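Long-range contact in hypothetical protein (Corynebacterium diphtheriae, PDB 2P4G), which probably acts as an NADP-dependent pyrimidine reductase, perhaps in riboflavin biosynthesis: residues C107-F121 with P133-P145. Residues are numbered along the deposited sequence; the frame is centred on the assembly and turned at random.
Sequences CGLPKLTLLSKSLYF and PSELSPLVITQQP. With EDO (1,2-ethanediol), chain I; EDO (1,2-ethanediol), chain M; EDO (1,2-ethanediol), chain N.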
ATOM      1  N   CYS A 107     -18.879 -29.270  -5.721  1.00 83.69           N
ATOM      2  CA  CYS A 107     -19.815 -28.572  -6.565  1.00 82.14           C
ATOM      3  C   CYS A 107     -19.001 -27.855  -7.626  1.00 81.84           C
ATOM      4  O   CYS A 107     -17.904 -27.363  -7.346  1.00 81.81           O
ATOM      5  CB  CYS A 107     -20.622 -27.556  -5.761  1.00 81.25           C
ATOM      6  SG  CYS A 107     -21.700 -26.509  -6.830  1.00 92.85           S
ATOM      7  N   GLY A 108     -19.528 -27.796  -8.840  1.00 79.89           N
ATOM      8  CA  GLY A 108     -18.773 -27.264  -9.969  1.00 77.75           C
ATOM      9  C   GLY A 108     -18.316 -25.839  -9.766  1.00 74.59           C
ATOM     10  O   GLY A 108     -17.202 -25.490 -10.128  1.00 70.33           O
ATOM     11  N   LEU A 109     -19.200 -25.037  -9.173  1.00 75.24           N
ATOM     12  CA  LEU A 109     -18.994 -23.611  -8.953  1.00 74.83           C
ATOM     13  C   LEU A 109     -19.163 -23.213  -7.485  1.00 74.28           C
ATOM     14  O   LEU A 109     -20.055 -23.708  -6.797  1.00 75.26           O
ATOM     15  CB  LEU A 109     -19.992 -22.814  -9.780  1.00 73.72           C
ATOM     16  CG  LEU A 109     -19.818 -22.987 -11.291  1.00 78.39           C
ATOM     17  CD1 LEU A 109     -21.145 -22.808 -11.995  1.00 81.01           C
ATOM     18  CD2 LEU A 109     -18.747 -22.042 -11.835  1.00 81.27           C
ATOM     19  N   PRO A 110     -18.324 -22.283  -7.011  1.00 72.39           N
ATOM     20  CA  PRO A 110     -18.547 -21.765  -5.669  1.00 73.55           C
ATOM     21  C   PRO A 110     -19.821 -20.930  -5.577  1.00 73.30           C
ATOM     22  O   PRO A 110     -20.241 -20.333  -6.555  1.00 72.64           O
ATOM     23  CB  PRO A 110     -17.323 -20.859  -5.437  1.00 73.68           C
ATOM     24  CG  PRO A 110     -16.904 -20.459  -6.809  1.00 75.20           C
ATOM     25  CD  PRO A 110     -17.160 -21.658  -7.664  1.00 69.09           C
ATOM     26  N   LYS A 111     -20.403 -20.878  -4.387  1.00 74.30           N
ATOM     27  CA  LYS A 111     -21.598 -20.103  -4.135  1.00 73.32           C
ATOM     28  C   LYS A 111     -21.227 -18.649  -3.996  1.00 74.41           C
ATOM     29  O   LYS A 111     -20.431 -18.271  -3.127  1.00 75.91           O
ATOM     30  CB  LYS A 111     -22.292 -20.574  -2.843  1.00 74.66           C
ATOM     31  CG  LYS A 111     -23.661 -19.953  -2.574  1.00 69.79           C
ATOM     32  CD  LYS A 111     -24.677 -20.446  -3.578  1.00 71.11           C
ATOM     33  CE  LYS A 111     -26.098 -19.931  -3.320  1.00 74.95           C
ATOM     34  NZ  LYS A 111     -27.032 -20.435  -4.381  1.00 71.33           N
ATOM     35  N   LEU A 112     -21.826 -17.819  -4.834  1.00 72.97           N
ATOM     36  CA  LEU A 112     -21.670 -16.377  -4.705  1.00 72.29           C
ATOM     37  C   LEU A 112     -22.582 -15.853  -3.618  1.00 73.74           C
ATOM     38  O   LEU A 112     -23.798 -16.042  -3.675  1.00 75.43           O
ATOM     39  CB  LEU A 112     -21.985 -15.678  -6.033  1.00 71.05           C
ATOM     40  CG  LEU A 112     -21.801 -14.176  -6.111  1.00 72.51           C
ATOM     41  CD1 LEU A 112     -20.343 -13.753  -5.789  1.00 68.36           C
ATOM     42  CD2 LEU A 112     -22.239 -13.700  -7.497  1.00 69.79           C
ATOM     43  N   THR A 113     -21.981 -15.161  -2.655  1.00 75.66           N
ATOM     44  CA  THR A 113     -22.669 -14.623  -1.475  1.00 75.07           C
ATOM     45  C   THR A 113     -22.496 -13.109  -1.431  1.00 74.00           C
ATOM     46  O   THR A 113     -21.370 -12.589  -1.402  1.00 70.77           O
ATOM     47  CB  THR A 113     -22.129 -15.256  -0.161  1.00 75.41           C
ATOM     48  OG1 THR A 113     -22.171 -16.675  -0.284  1.00 69.51           O
ATOM     49  CG2 THR A 113     -22.950 -14.826   1.074  1.00 70.86           C
ATOM     50  N   LEU A 114     -23.629 -12.416  -1.464  1.00 72.89           N
ATOM     51  CA  LEU A 114     -23.643 -10.973  -1.622  1.00 71.68           C
ATOM     52  C   LEU A 114     -24.156 -10.355  -0.367  1.00 71.23           C
ATOM     53  O   LEU A 114     -25.239 -10.729   0.120  1.00 71.79           O
ATOM     54  CB  LEU A 114     -24.564 -10.568  -2.773  1.00 72.90           C
ATOM     55  CG  LEU A 114     -24.196 -11.072  -4.163  1.00 73.80           C
ATOM     56  CD1 LEU A 114     -25.300 -10.631  -5.151  1.00 68.06           C
ATOM     57  CD2 LEU A 114     -22.793 -10.556  -4.608  1.00 67.08           C
ATOM     58  N   LEU A 115     -23.355  -9.445   0.184  1.00 71.58           N
ATOM     59  CA  LEU A 115     -23.699  -8.728   1.392  1.00 69.88           C
ATOM     60  C   LEU A 115     -24.308  -7.384   1.012  1.00 70.88           C
ATOM     61  O   LEU A 115     -23.675  -6.558   0.350  1.00 71.02           O
ATOM     62  CB  LEU A 115     -22.437  -8.501   2.224  1.00 71.71           C
ATOM     63  CG  LEU A 115     -21.590  -9.727   2.565  1.00 74.20           C
ATOM     64  CD1 LEU A 115     -20.447  -9.324   3.494  1.00 74.52           C
ATOM     65  CD2 LEU A 115     -22.406 -10.819   3.193  1.00 69.19           C
ATOM     66  N   SER A 116     -25.542  -7.158   1.431  1.00 73.29           N
ATOM     67  CA  SER A 116     -26.290  -5.979   1.021  1.00 72.41           C
ATOM     68  C   SER A 116     -27.201  -5.503   2.115  1.00 73.56           C
ATOM     69  O   SER A 116     -28.242  -6.136   2.419  1.00 76.36           O
ATOM     70  CB  SER A 116     -27.140  -6.304  -0.223  1.00 72.59           C
ATOM     71  OG  SER A 116     -27.916  -5.176  -0.601  1.00 72.93           O
ATOM     72  N   LYS A 117     -26.876  -4.363   2.688  1.00 74.43           N
ATOM     73  CA  LYS A 117     -27.775  -3.797   3.672  1.00 77.23           C
ATOM     74  C   LYS A 117     -28.984  -3.119   3.032  1.00 71.22           C
ATOM     75  O   LYS A 117     -30.068  -3.186   3.576  1.00 75.00           O
ATOM     76  CB  LYS A 117     -27.017  -2.884   4.652  1.00 81.54           C
ATOM     77  CG  LYS A 117     -26.016  -3.684   5.558  1.00 87.02           C
ATOM     78  CD  LYS A 117     -25.492  -2.881   6.750  1.00 85.52           C
ATOM     79  CE  LYS A 117     -24.063  -3.296   7.127  1.00 93.60           C
ATOM     80  NZ  LYS A 117     -23.687  -2.850   8.517  1.00 95.33           N
ATOM     81  N   SER A 118     -28.819  -2.514   1.865  1.00 68.32           N
ATOM     82  CA  SER A 118     -29.943  -1.833   1.163  1.00 66.10           C
ATOM     83  C   SER A 118     -30.837  -2.764   0.346  1.00 64.55           C
ATOM     84  O   SER A 118     -32.023  -2.466   0.136  1.00 61.69           O
ATOM     85  CB  SER A 118     -29.422  -0.744   0.220  1.00 64.33           C
ATOM     86  OG  SER A 118     -28.822  -1.312  -0.944  1.00 68.60           O
ATOM     87  N   LEU A 119     -30.254  -3.857  -0.138  1.00 64.25           N
ATOM     88  CA  LEU A 119     -30.950  -4.803  -1.019  1.00 67.23           C
ATOM     89  C   LEU A 119     -31.220  -4.212  -2.418  1.00 69.41           C
ATOM     90  O   LEU A 119     -32.078  -4.731  -3.160  1.00 67.23           O
ATOM     91  CB  LEU A 119     -32.253  -5.304  -0.388  1.00 65.04           C
ATOM     92  CG  LEU A 119     -32.120  -6.238   0.809  1.00 66.23           C
ATOM     93  CD1 LEU A 119     -33.553  -6.696   1.265  1.00 56.78           C
ATOM     94  CD2 LEU A 119     -31.204  -7.429   0.420  1.00 61.25           C
ATOM     95  N   TYR A 120     -30.494  -3.137  -2.762  1.00 70.36           N
ATOM     96  CA  TYR A 120     -30.602  -2.542  -4.089  1.00 71.47           C
ATOM     97  C   TYR A 120     -29.797  -3.431  -5.031  1.00 72.16           C
ATOM     98  O   TYR A 120     -28.595  -3.616  -4.837  1.00 71.67           O
ATOM     99  CB  TYR A 120     -30.078  -1.098  -4.170  1.00 71.64           C
ATOM    100  CG  TYR A 120     -30.187  -0.627  -5.591  1.00 74.69           C
ATOM    101  CD1 TYR A 120     -31.417  -0.255  -6.112  1.00 77.38           C
ATOM    102  CD2 TYR A 120     -29.096  -0.660  -6.448  1.00 72.33           C
ATOM    103  CE1 TYR A 120     -31.548   0.107  -7.435  1.00 79.84           C
ATOM    104  CE2 TYR A 120     -29.212  -0.278  -7.762  1.00 69.25           C
ATOM    105  CZ  TYR A 120     -30.437   0.079  -8.263  1.00 72.13           C
ATOM    106  OH  TYR A 120     -30.591   0.430  -9.587  1.00 71.17           O
ATOM    107  N   PHE A 121     -30.479  -3.994  -6.032  1.00 71.44           N
ATOM    108  CA  PHE A 121     -29.847  -4.767  -7.065  1.00 71.19           C
ATOM    109  C   PHE A 121     -30.365  -4.390  -8.442  1.00 72.96           C
ATOM    110  O   PHE A 121     -31.508  -3.980  -8.604  1.00 72.76           O
ATOM    111  CB  PHE A 121     -30.075  -6.256  -6.826  1.00 71.48           C
ATOM    112  CG  PHE A 121     -29.386  -6.766  -5.613  1.00 70.81           C
ATOM    113  CD1 PHE A 121     -28.027  -6.930  -5.608  1.00 78.59           C
ATOM    114  CD2 PHE A 121     -30.091  -7.046  -4.461  1.00 78.12           C
ATOM    115  CE1 PHE A 121     -27.372  -7.399  -4.493  1.00 76.21           C
ATOM    116  CE2 PHE A 121     -29.453  -7.519  -3.346  1.00 75.11           C
ATOM    117  CZ  PHE A 121     -28.088  -7.682  -3.354  1.00 74.46           C
ATOM    118  N   PRO A 133     -30.025 -21.021 -13.074  1.00 75.13           N
ATOM    119  CA  PRO A 133     -29.808 -22.210 -12.277  1.00 76.05           C
ATOM    120  C   PRO A 133     -29.441 -21.843 -10.840  1.00 76.78           C
ATOM    121  O   PRO A 133     -28.714 -20.855 -10.593  1.00 75.06           O
ATOM    122  CB  PRO A 133     -28.641 -22.908 -12.985  1.00 75.93           C
ATOM    123  CG  PRO A 133     -28.703 -22.409 -14.384  1.00 75.79           C
ATOM    124  CD  PRO A 133     -29.165 -21.002 -14.269  1.00 75.19           C
ATOM    125  N   SER A 134     -29.932 -22.655  -9.910  1.00 77.25           N
ATOM    126  CA  SER A 134     -29.790 -22.388  -8.484  1.00 77.70           C
ATOM    127  C   SER A 134     -28.350 -22.290  -8.036  1.00 77.91           C
ATOM    128  O   SER A 134     -28.026 -21.470  -7.167  1.00 79.30           O
ATOM    129  CB  SER A 134     -30.477 -23.482  -7.690  1.00 75.97           C
ATOM    130  OG  SER A 134     -29.982 -24.740  -8.089  1.00 86.31           O
ATOM    131  N   GLU A 135     -27.474 -23.115  -8.605  1.00 76.35           N
ATOM    132  CA  GLU A 135     -26.081 -23.048  -8.196  1.00 79.11           C
ATOM    133  C   GLU A 135     -25.415 -21.729  -8.587  1.00 77.41           C
ATOM    134  O   GLU A 135     -24.386 -21.374  -8.032  1.00 78.30           O
ATOM    135  CB  GLU A 135     -25.277 -24.257  -8.689  1.00 81.04           C
ATOM    136  CG  GLU A 135     -24.740 -24.254 -10.133  1.00 86.44           C
ATOM    137  CD  GLU A 135     -23.793 -25.442 -10.359  1.00 87.49           C
ATOM    138  OE1 GLU A 135     -23.032 -25.763  -9.408  1.00104.19           O
ATOM    139  OE2 GLU A 135     -23.793 -26.058 -11.455  1.00 91.83           O
ATOM    140  N   LEU A 136     -26.016 -21.005  -9.535  1.00 75.48           N
ATOM    141  CA  LEU A 136     -25.511 -19.705  -9.963  1.00 72.49           C
ATOM    142  C   LEU A 136     -26.226 -18.559  -9.231  1.00 73.85           C
ATOM    143  O   LEU A 136     -25.750 -17.426  -9.249  1.00 72.77           O
ATOM    144  CB  LEU A 136     -25.664 -19.575 -11.486  1.00 71.26           C
ATOM    145  CG  LEU A 136     -24.820 -20.588 -12.282  1.00 70.30           C
ATOM    146  CD1 LEU A 136     -25.219 -20.588 -13.719  1.00 58.93           C
ATOM    147  CD2 LEU A 136     -23.295 -20.340 -12.112  1.00 65.60           C
ATOM    148  N   SER A 137     -27.366 -18.858  -8.597  1.00 73.45           N
ATOM    149  CA  SER A 137     -28.110 -17.874  -7.815  1.00 75.21           C
ATOM    150  C   SER A 137     -27.322 -17.440  -6.555  1.00 74.67           C
ATOM    151  O   SER A 137     -26.776 -18.274  -5.844  1.00 76.03           O
ATOM    152  CB  SER A 137     -29.483 -18.458  -7.415  1.00 75.57           C
ATOM    153  OG  SER A 137     -30.369 -17.460  -6.920  1.00 77.24           O
ATOM    154  N   PRO A 138     -27.252 -16.133  -6.289  1.00 73.03           N
ATOM    155  CA  PRO A 138     -26.461 -15.654  -5.180  1.00 70.58           C
ATOM    156  C   PRO A 138     -27.205 -15.757  -3.869  1.00 71.52           C
ATOM    157  O   PRO A 138     -28.413 -15.543  -3.830  1.00 70.05           O
ATOM    158  CB  PRO A 138     -26.283 -14.180  -5.505  1.00 70.19           C
ATOM    159  CG  PRO A 138     -27.520 -13.818  -6.244  1.00 68.57           C
ATOM    160  CD  PRO A 138     -27.886 -15.019  -7.026  1.00 74.35           C
ATOM    161  N   LEU A 139     -26.472 -16.055  -2.799  1.00 71.22           N
ATOM    162  CA  LEU A 139     -27.022 -16.020  -1.478  1.00 71.04           C
ATOM    163  C   LEU A 139     -26.893 -14.547  -1.041  1.00 70.87           C
ATOM    164  O   LEU A 139     -25.794 -13.996  -0.996  1.00 69.83           O
ATOM    165  CB  LEU A 139     -26.240 -16.971  -0.566  1.00 71.25           C
ATOM    166  CG  LEU A 139     -26.605 -17.008   0.917  1.00 70.65           C
ATOM    167  CD1 LEU A 139     -28.072 -17.391   1.118  1.00 69.36           C
ATOM    168  CD2 LEU A 139     -25.644 -17.956   1.669  1.00 68.63           C
ATOM    169  N   VAL A 140     -28.022 -13.905  -0.756  1.00 71.08           N
ATOM    170  CA  VAL A 140     -28.010 -12.521  -0.304  1.00 70.93           C
ATOM    171  C   VAL A 140     -28.083 -12.489   1.216  1.00 72.61           C
ATOM    172  O   VAL A 140     -28.920 -13.165   1.815  1.00 73.42           O
ATOM    173  CB  VAL A 140     -29.145 -11.698  -0.927  1.00 70.35           C
ATOM    174  CG1 VAL A 140     -29.148 -10.238  -0.351  1.00 65.87           C
ATOM    175  CG2 VAL A 140     -28.981 -11.704  -2.432  1.00 65.46           C
ATOM    176  N   ILE A 141     -27.169 -11.735   1.824  1.00 72.86           N
ATOM    177  CA  ILE A 141     -27.130 -11.568   3.274  1.00 71.90           C
ATOM    178  C   ILE A 141     -27.362 -10.076   3.580  1.00 71.82           C
ATOM    179  O   ILE A 141     -26.581  -9.222   3.185  1.00 70.38           O
ATOM    180  CB  ILE A 141     -25.773 -12.009   3.902  1.00 71.39           C
ATOM    181  CG1 ILE A 141     -25.362 -13.425   3.457  1.00 71.39           C
ATOM    182  CG2 ILE A 141     -25.819 -11.864   5.442  1.00 64.47           C
ATOM    183  CD1 ILE A 141     -26.194 -14.529   3.988  1.00 71.46           C
ATOM    184  N   THR A 142     -28.441  -9.791   4.294  1.00 72.62           N
ATOM    185  CA  THR A 142     -28.807  -8.447   4.659  1.00 72.42           C
ATOM    186  C   THR A 142     -29.114  -8.375   6.165  1.00 73.90           C
ATOM    187  O   THR A 142     -28.838  -9.311   6.921  1.00 75.49           O
ATOM    188  CB  THR A 142     -30.001  -7.984   3.798  1.00 72.13           C
ATOM    189  OG1 THR A 142     -30.306  -6.620   4.100  1.00 68.72           O
ATOM    190  CG2 THR A 142     -31.217  -8.852   4.030  1.00 66.45           C
ATOM    191  N   GLN A 143     -29.680  -7.263   6.600  1.00 74.26           N
ATOM    192  CA  GLN A 143     -29.959  -7.043   8.005  1.00 74.90           C
ATOM    193  C   GLN A 143     -31.308  -6.361   8.130  1.00 75.82           C
ATOM    194  O   GLN A 143     -31.661  -5.566   7.290  1.00 78.13           O
ATOM    195  CB  GLN A 143     -28.848  -6.163   8.572  1.00 74.89           C
ATOM    196  CG  GLN A 143     -28.808  -6.066  10.070  1.00 78.59           C
ATOM    197  CD  GLN A 143     -27.418  -5.727  10.611  1.00 87.06           C
ATOM    198  OE1 GLN A 143     -26.580  -5.110   9.932  1.00 83.53           O
ATOM    199  NE2 GLN A 143     -27.174  -6.131  11.852  1.00 95.45           N
ATOM    200  N   GLN A 144     -32.082  -6.677   9.153  1.00 78.10           N
ATOM    201  CA  GLN A 144     -33.322  -5.948   9.381  1.00 79.53           C
ATOM    202  C   GLN A 144     -32.937  -4.521   9.699  1.00 81.37           C
ATOM    203  O   GLN A 144     -32.225  -4.297  10.675  1.00 81.22           O
ATOM    204  CB  GLN A 144     -34.105  -6.533  10.546  1.00 79.59           C
ATOM    205  CG  GLN A 144     -35.498  -5.937  10.723  1.00 81.43           C
ATOM    206  CD  GLN A 144     -36.526  -6.538   9.776  1.00 85.01           C
ATOM    207  OE1 GLN A 144     -36.586  -7.756   9.588  1.00 87.21           O
ATOM    208  NE2 GLN A 144     -37.351  -5.681   9.179  1.00 87.30           N
ATOM    209  N   PRO A 145     -33.382  -3.553   8.872  1.00 84.30           N
ATOM    210  CA  PRO A 145     -33.001  -2.160   9.106  1.00 85.84           C
ATOM    211  C   PRO A 145     -33.576  -1.639  10.422  1.00 84.85           C
ATOM    212  O   PRO A 145     -34.740  -1.903  10.730  1.00 83.53           O
ATOM    213  CB  PRO A 145     -33.596  -1.422   7.895  1.00 86.60           C
ATOM    214  CG  PRO A 145     -34.731  -2.265   7.468  1.00 86.59           C
ATOM    215  CD  PRO A 145     -34.257  -3.670   7.691  1.00 84.74           C
TER
HETATM  216  C1  EDO I 277     -23.574 -23.148  -5.285  1.00 88.02           C
HETATM  217  O1  EDO I 277     -22.642 -23.053  -6.372  1.00 74.92           O
HETATM  218  C2  EDO I 277     -23.775 -24.577  -4.778  1.00 90.48           C
HETATM  219  O2  EDO I 277     -23.118 -24.802  -3.506  1.00 93.14           O
HETATM  220  C1  EDO M 281     -34.387  -1.965  -7.779  1.00 81.10           C
HETATM  221  O1  EDO M 281     -33.536  -2.427  -8.858  1.00 79.29           O
HETATM  222  C2  EDO M 281     -34.726  -3.041  -6.750  1.00 78.05           C
HETATM  223  O2  EDO M 281     -33.543  -3.641  -6.172  1.00 68.12           O
HETATM  224  C1  EDO N 282     -22.646  -3.290   0.009  1.00 78.55           C
HETATM  225  O1  EDO N 282     -21.271  -3.355  -0.394  1.00 73.92           O
HETATM  226  C2  EDO N 282     -22.766  -3.619   1.496  1.00 88.36           C
HETATM  227  O2  EDO N 282     -24.097  -3.304   1.944  1.00 89.42           O
HETATM  228  O   HOH W   1     -22.661 -19.288  -7.572  1.00 58.30           O
HETATM  229  O   HOH W   2     -24.006  -4.035  11.037  1.00 91.44           O
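Leu114 sits at the middle of a parallel ladder between strands 111-115 and 139-143: its N donates to Leu139 O (2.7 Å) and its O accepts from Ile141 N, both bonds close to straight. Leu139 N to Leu112 O and Ser116 N to Ile141 O extend the ladder. On one face chi1 of -52° puts Thr113 CG2 anti to the backbone N, where it reaches Ile141 CG1 (3.7 Å), while Leu115 CD2 lies alongside Ile141 CB at 3.6 Å; Ala179 of helix 175-184 packs over Leu115 and Ile141. On the other, Leu114 CD1 rests on Pro138 CB, and Val140 CG1 meets Leu119 CD2 (3.6 Å) and the Phe121 ring. These are neighbouring strands in the parallel part of the mixed sheet of the dihydrofolate-reductase-like fold, with 75-79 pairing along the other edge of 111-115. Beyond this buried middle the contact opens to solvent at exposed Glu135 and Lys117, though Leu109 CD1 and Leu136 CD2 still press together (3.3 Å). Lys111 NZ, its chain bent at chi2 (69°), donates a hydrogen bond to Ser137 O (2.6 Å) from 27° out of the carbonyl plane. Water joins Lys117 NZ to Gln143 OE1, whereas Gln143 NE2 donates to Pro170 O.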